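Local coordinates for invasin ipaB (Shigella flexneri, PDB 3U0C), which inserts with IpaC into the host membrane, forming the type III secretion pore through which bacterial effectors reach the cytosol of the target cell, at residues Lys90-Glu104 with Asp187-Phe199. Sequence-based numbering, arbitrary orientation.
Sequences KNLEFSDKINTLLSE and DKSMQLEKEIDSF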
loop_
_atom_site.group_PDB
_atom_site.type_symbol
_atom_site.label_atom_id
_atom_site.label_comp_id
_atom_site.label_asym_id
_atom_site.label_seq_id
_atom_site.Cartn_x
_atom_site.Cartn_y
_atom_site.Cartn_z
ATOM N N LYS A 90 -16.675 -18.822 2.706
ATOM C CA LYS A 90 -15.437 -18.234 3.190
ATOM C C LYS A 90 -14.365 -18.354 2.132
ATOM O O LYS A 90 -13.758 -17.362 1.763
ATOM C CB LYS A 90 -14.954 -18.873 4.491
ATOM C CG LYS A 90 -15.759 -18.466 5.718
ATOM C CD LYS A 90 -15.844 -16.939 5.872
ATOM C CE LYS A 90 -14.502 -16.326 6.220
ATOM N NZ LYS A 90 -14.625 -14.853 6.453
ATOM N N ASN A 91 -14.138 -19.566 1.650
ATOM C CA ASN A 91 -13.150 -19.784 0.610
ATOM C C ASN A 91 -13.237 -18.776 -0.539
ATOM O O ASN A 91 -12.227 -18.216 -0.943
ATOM C CB ASN A 91 -13.226 -21.212 0.070
ATOM C CG ASN A 91 -12.439 -22.202 0.916
ATOM O OD1 ASN A 91 -11.331 -21.917 1.362
ATOM N ND2 ASN A 91 -13.004 -23.377 1.120
ATOM N N LEU A 92 -14.441 -18.558 -1.069
ATOM C CA LEU A 92 -14.624 -17.636 -2.193
ATOM C C LEU A 92 -14.316 -16.191 -1.808
ATOM O O LEU A 92 -13.715 -15.445 -2.568
ATOM C CB LEU A 92 -16.057 -17.695 -2.713
ATOM C CG LEU A 92 -16.474 -18.893 -3.556
ATOM C CD1 LEU A 92 -17.986 -18.852 -3.797
ATOM C CD2 LEU A 92 -15.690 -18.918 -4.853
ATOM N N GLU A 93 -14.777 -15.822 -0.625
ATOM C CA GLU A 93 -14.662 -14.486 -0.088
ATOM C C GLU A 93 -13.190 -14.156 0.135
ATOM O O GLU A 93 -12.709 -13.099 -0.270
ATOM C CB GLU A 93 -15.430 -14.446 1.232
ATOM C CG GLU A 93 -15.409 -13.156 2.002
ATOM C CD GLU A 93 -15.874 -13.358 3.423
ATOM O OE1 GLU A 93 -17.092 -13.599 3.630
ATOM O OE2 GLU A 93 -15.017 -13.324 4.334
ATOM N N PHE A 94 -12.491 -15.084 0.781
ATOM C CA PHE A 94 -11.062 -14.962 1.063
ATOM C C PHE A 94 -10.245 -14.847 -0.216
ATOM O O PHE A 94 -9.321 -14.031 -0.310
ATOM C CB PHE A 94 -10.587 -16.188 1.832
ATOM C CG PHE A 94 -9.179 -16.083 2.360
ATOM C CD1 PHE A 94 -8.923 -15.438 3.555
ATOM C CD2 PHE A 94 -8.122 -16.672 1.686
ATOM C CE1 PHE A 94 -7.647 -15.367 4.052
ATOM C CE2 PHE A 94 -6.845 -16.601 2.186
ATOM C CZ PHE A 94 -6.612 -15.952 3.366
ATOM N N SER A 95 -10.581 -15.681 -1.191
ATOM C CA SER A 95 -9.888 -15.656 -2.462
ATOM C C SER A 95 -9.998 -14.284 -3.127
ATOM O O SER A 95 -9.001 -13.750 -3.618
ATOM C CB SER A 95 -10.431 -16.729 -3.393
ATOM O OG SER A 95 -9.716 -16.737 -4.615
ATOM N N ASP A 96 -11.202 -13.718 -3.142
ATOM C CA ASP A 96 -11.432 -12.436 -3.805
ATOM C C ASP A 96 -10.640 -11.345 -3.112
ATOM O O ASP A 96 -9.995 -10.530 -3.757
ATOM C CB ASP A 96 -12.922 -12.067 -3.818
ATOM C CG ASP A 96 -13.737 -12.926 -4.788
ATOM O OD1 ASP A 96 -13.163 -13.442 -5.780
ATOM O OD2 ASP A 96 -14.959 -13.090 -4.563
ATOM N N LYS A 97 -10.703 -11.362 -1.790
ATOM C CA LYS A 97 -10.078 -10.372 -0.942
ATOM C C LYS A 97 -8.550 -10.414 -1.043
ATOM O O LYS A 97 -7.885 -9.369 -1.129
ATOM C CB LYS A 97 -10.520 -10.596 0.498
ATOM C CG LYS A 97 -9.931 -9.622 1.486
ATOM C CD LYS A 97 -10.387 -8.207 1.159
ATOM C CE LYS A 97 -9.387 -7.154 1.624
ATOM N NZ LYS A 97 -9.594 -5.923 0.825
ATOM N N ILE A 98 -8.002 -11.621 -0.998
ATOM C CA ILE A 98 -6.578 -11.820 -1.212
ATOM C C ILE A 98 -6.125 -11.253 -2.562
ATOM O O ILE A 98 -5.070 -10.627 -2.649
ATOM C CB ILE A 98 -6.193 -13.306 -1.152
ATOM C CG1 ILE A 98 -6.236 -13.812 0.283
ATOM C CG2 ILE A 98 -4.837 -13.562 -1.783
ATOM C CD1 ILE A 98 -5.640 -12.909 1.269
ATOM N N ASN A 99 -6.923 -11.489 -3.603
ATOM C CA ASN A 99 -6.610 -10.992 -4.944
ATOM C C ASN A 99 -6.597 -9.469 -4.980
ATOM O O ASN A 99 -5.730 -8.841 -5.597
ATOM C CB ASN A 99 -7.611 -11.516 -5.965
ATOM C CG ASN A 99 -7.389 -12.972 -6.292
ATOM O OD1 ASN A 99 -6.331 -13.532 -5.989
ATOM N ND2 ASN A 99 -8.385 -13.600 -6.914
ATOM N N THR A 100 -7.569 -8.885 -4.300
ATOM C CA THR A 100 -7.667 -7.454 -4.183
ATOM C C THR A 100 -6.472 -6.905 -3.402
ATOM O O THR A 100 -5.759 -6.010 -3.894
ATOM C CB THR A 100 -9.001 -7.074 -3.531
ATOM O OG1 THR A 100 -10.057 -7.467 -4.409
ATOM C CG2 THR A 100 -9.090 -5.567 -3.311
ATOM N N LEU A 101 -6.227 -7.455 -2.214
ATOM C CA LEU A 101 -5.122 -6.970 -1.387
ATOM C C LEU A 101 -3.811 -7.048 -2.155
ATOM O O LEU A 101 -3.033 -6.111 -2.144
ATOM C CB LEU A 101 -5.013 -7.727 -0.067
ATOM C CG LEU A 101 -6.018 -7.307 1.015
ATOM C CD1 LEU A 101 -6.197 -8.390 2.079
ATOM C CD2 LEU A 101 -5.632 -5.978 1.643
ATOM N N LEU A 102 -3.598 -8.163 -2.845
ATOM C CA LEU A 102 -2.398 -8.373 -3.627
ATOM C C LEU A 102 -2.231 -7.282 -4.684
ATOM O O LEU A 102 -1.194 -6.630 -4.756
ATOM C CB LEU A 102 -2.431 -9.738 -4.302
ATOM C CG LEU A 102 -1.324 -10.024 -5.310
ATOM C CD1 LEU A 102 0.031 -9.730 -4.697
ATOM C CD2 LEU A 102 -1.391 -11.472 -5.818
ATOM N N SER A 103 -3.250 -7.123 -5.518
ATOM C CA SER A 103 -3.223 -6.134 -6.578
ATOM C C SER A 103 -2.990 -4.733 -5.999
ATOM O O SER A 103 -2.171 -3.958 -6.512
ATOM C CB SER A 103 -4.532 -6.190 -7.357
ATOM O OG SER A 103 -4.803 -4.958 -7.991
ATOM N N GLU A 104 -3.710 -4.422 -4.922
ATOM C CA GLU A 104 -3.577 -3.143 -4.231
ATOM C C GLU A 104 -2.161 -2.932 -3.708
ATOM O O GLU A 104 -1.588 -1.841 -3.830
ATOM C CB GLU A 104 -4.573 -3.035 -3.078
ATOM C CG GLU A 104 -6.018 -3.208 -3.505
ATOM C CD GLU A 104 -7.014 -2.861 -2.411
ATOM O OE1 GLU A 104 -6.721 -3.102 -1.224
ATOM O OE2 GLU A 104 -8.093 -2.334 -2.745
ATOM N N ASP A 187 -1.314 -0.645 6.263
ATOM C CA ASP A 187 -2.736 -0.958 6.355
ATOM C C ASP A 187 -3.080 -2.247 5.620
ATOM O O ASP A 187 -3.980 -2.979 6.034
ATOM C CB ASP A 187 -3.640 0.143 5.801
ATOM C CG ASP A 187 -5.118 -0.267 5.821
ATOM O OD1 ASP A 187 -5.716 -0.221 6.916
ATOM O OD2 ASP A 187 -5.664 -0.666 4.767
ATOM N N LYS A 188 -2.395 -2.508 4.512
ATOM C CA LYS A 188 -2.686 -3.710 3.744
ATOM C C LYS A 188 -2.266 -4.949 4.519
ATOM O O LYS A 188 -2.905 -5.998 4.417
ATOM C CB LYS A 188 -2.054 -3.668 2.357
ATOM C CG LYS A 188 -2.617 -2.556 1.475
ATOM C CD LYS A 188 -4.139 -2.530 1.513
ATOM C CE LYS A 188 -4.711 -1.355 0.752
ATOM N NZ LYS A 188 -4.323 -0.040 1.376
ATOM N N SER A 189 -1.218 -4.830 5.321
ATOM C CA SER A 189 -0.793 -5.966 6.117
ATOM C C SER A 189 -1.746 -6.180 7.302
ATOM O O SER A 189 -1.958 -7.304 7.737
ATOM C CB SER A 189 0.671 -5.835 6.554
ATOM O OG SER A 189 0.787 -5.296 7.855
ATOM N N MET A 190 -2.341 -5.102 7.799
ATOM C CA MET A 190 -3.360 -5.220 8.841
ATOM C C MET A 190 -4.634 -5.843 8.298
ATOM O O MET A 190 -5.206 -6.728 8.928
ATOM C CB MET A 190 -3.697 -3.862 9.455
ATOM C CG MET A 190 -2.591 -3.289 10.316
ATOM S SD MET A 190 -2.864 -1.558 10.725
ATOM C CE MET A 190 -1.638 -0.730 9.723
ATOM N N GLN A 191 -5.087 -5.369 7.140
ATOM C CA GLN A 191 -6.273 -5.927 6.503
ATOM C C GLN A 191 -6.095 -7.421 6.268
ATOM O O GLN A 191 -7.050 -8.192 6.417
ATOM C CB GLN A 191 -6.572 -5.258 5.167
ATOM C CG GLN A 191 -7.063 -3.811 5.229
ATOM C CD GLN A 191 -7.738 -3.402 3.932
ATOM O OE1 GLN A 191 -8.526 -4.159 3.377
ATOM N NE2 GLN A 191 -7.423 -2.221 3.437
ATOM N N LEU A 192 -4.883 -7.818 5.886
ATOM C CA LEU A 192 -4.596 -9.220 5.609
ATOM C C LEU A 192 -4.738 -10.074 6.865
ATOM O O LEU A 192 -5.374 -11.122 6.832
ATOM C CB LEU A 192 -3.208 -9.412 5.001
ATOM C CG LEU A 192 -2.824 -10.872 4.716
ATOM C CD1 LEU A 192 -3.884 -11.572 3.875
ATOM C CD2 LEU A 192 -1.469 -10.954 4.043
ATOM N N GLU A 193 -4.130 -9.621 7.960
ATOM C CA GLU A 193 -4.283 -10.283 9.254
ATOM C C GLU A 193 -5.763 -10.400 9.669
ATOM O O GLU A 193 -6.189 -11.424 10.171
ATOM C CB GLU A 193 -3.497 -9.541 10.336
ATOM C CG GLU A 193 -3.379 -10.286 11.654
ATOM C CD GLU A 193 -2.281 -9.725 12.546
ATOM O OE1 GLU A 193 -1.982 -8.508 12.437
ATOM O OE2 GLU A 193 -1.700 -10.498 13.346
ATOM N N LYS A 194 -6.524 -9.328 9.470
ATOM C CA LYS A 194 -7.940 -9.309 9.796
ATOM C C LYS A 194 -8.642 -10.480 9.112
ATOM O O LYS A 194 -9.354 -11.244 9.747
ATOM C CB LYS A 194 -8.573 -7.994 9.346
ATOM C CG LYS A 194 -9.895 -7.630 10.030
ATOM C CD LYS A 194 -10.572 -6.433 9.336
ATOM C CE LYS A 194 -12.043 -6.283 9.773
ATOM N NZ LYS A 194 -12.822 -5.186 9.080
ATOM N N GLU A 195 -8.422 -10.604 7.810
ATOM C CA GLU A 195 -9.025 -11.649 7.008
ATOM C C GLU A 195 -8.609 -13.053 7.458
ATOM O O GLU A 195 -9.436 -13.958 7.543
ATOM C CB GLU A 195 -8.702 -11.433 5.530
ATOM C CG GLU A 195 -9.281 -10.131 4.949
ATOM C CD GLU A 195 -10.811 -10.149 4.892
ATOM O OE1 GLU A 195 -11.410 -11.231 5.099
ATOM O OE2 GLU A 195 -11.413 -9.081 4.641
ATOM N N ILE A 196 -7.329 -13.224 7.752
ATOM C CA ILE A 196 -6.823 -14.506 8.213
ATOM C C ILE A 196 -7.463 -14.890 9.549
ATOM O O ILE A 196 -7.818 -16.041 9.764
ATOM C CB ILE A 196 -5.288 -14.498 8.374
ATOM C CG1 ILE A 196 -4.601 -14.454 7.005
ATOM C CG2 ILE A 196 -4.837 -15.728 9.163
ATOM C CD1 ILE A 196 -4.298 -15.815 6.419
ATOM N N ASP A 197 -7.617 -13.913 10.437
ATOM C CA ASP A 197 -8.116 -14.171 11.779
ATOM C C ASP A 197 -9.604 -14.498 11.794
ATOM O O ASP A 197 -10.105 -15.095 12.743
ATOM C CB ASP A 197 -7.857 -12.977 12.695
ATOM C CG ASP A 197 -6.404 -12.863 13.119
ATOM O OD1 ASP A 197 -5.634 -13.827 12.938
ATOM O OD2 ASP A 197 -6.040 -11.798 13.649
ATOM N N SER A 198 -10.318 -14.109 10.751
ATOM C CA SER A 198 -11.742 -14.361 10.728
ATOM C C SER A 198 -12.095 -15.446 9.719
ATOM O O SER A 198 -13.267 -15.634 9.398
ATOM C CB SER A 198 -12.499 -13.078 10.407
ATOM O OG SER A 198 -12.560 -12.875 9.012
ATOM N N PHE A 199 -11.091 -16.151 9.208
ATOM C CA PHE A 199 -11.351 -17.159 8.189
ATOM C C PHE A 199 -12.307 -18.242 8.709
ATOM O O PHE A 199 -12.115 -18.753 9.802
ATOM C CB PHE A 199 -10.058 -17.797 7.671
ATOM C CG PHE A 199 -10.284 -18.773 6.548
ATOM C CD1 PHE A 199 -10.656 -18.326 5.297
ATOM C CD2 PHE A 199 -10.153 -20.138 6.756
ATOM C CE1 PHE A 199 -10.872 -19.207 4.272
ATOM C CE2 PHE A 199 -10.378 -21.033 5.728
ATOM C CZ PHE A 199 -10.733 -20.564 4.484
HETATM O O HOH W 1 -12.024 -14.234 6.325
#
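Phe199 turns its ring edge to the face of Phe94 in a T-shaped stack, centroids 5.2 Å apart and planes at 71°. Phe94 reaches across the interface because its chi1 of -171° swings CG opposite the main-chain nitrogen, and its CZ meets Ile196 CD1 at 3.8 Å. Ile98 packs its CG1 over one face of the Phe94 ring, while its CD1 presses tightly on Leu192 CD1 at 3.4 Å. Further along, Leu101 CD2 lies 3.7 Å from Gln191 CB and also touches Lys188 CD.

Bends at chi2 and chi3 bring Lys90 NZ to Glu93 OE2 (2.6 Å), a salt bridge within its own helix, and into a weak bond to Ser198 O. One water accepts from Lys90 NZ and donates to Glu195 O. Lys97 lays its CG against the Glu195 carboxylate and bonds weakly through NZ to Gln191 OE1; Gln191 NE2 makes a straight bond, in its amide plane, to Asp187 OD2 at 2.7 Å, which steadies the amide.

In this N-terminal coiled-coil region of the translocator, the segment axes run antiparallel (169° between directions) and approach to 10.5 Å, pairing helix 71-141 with the C-terminal end of helix 150-197. The Lys188 side chain also touches Thr105 and Leu108 farther along helix 71-141.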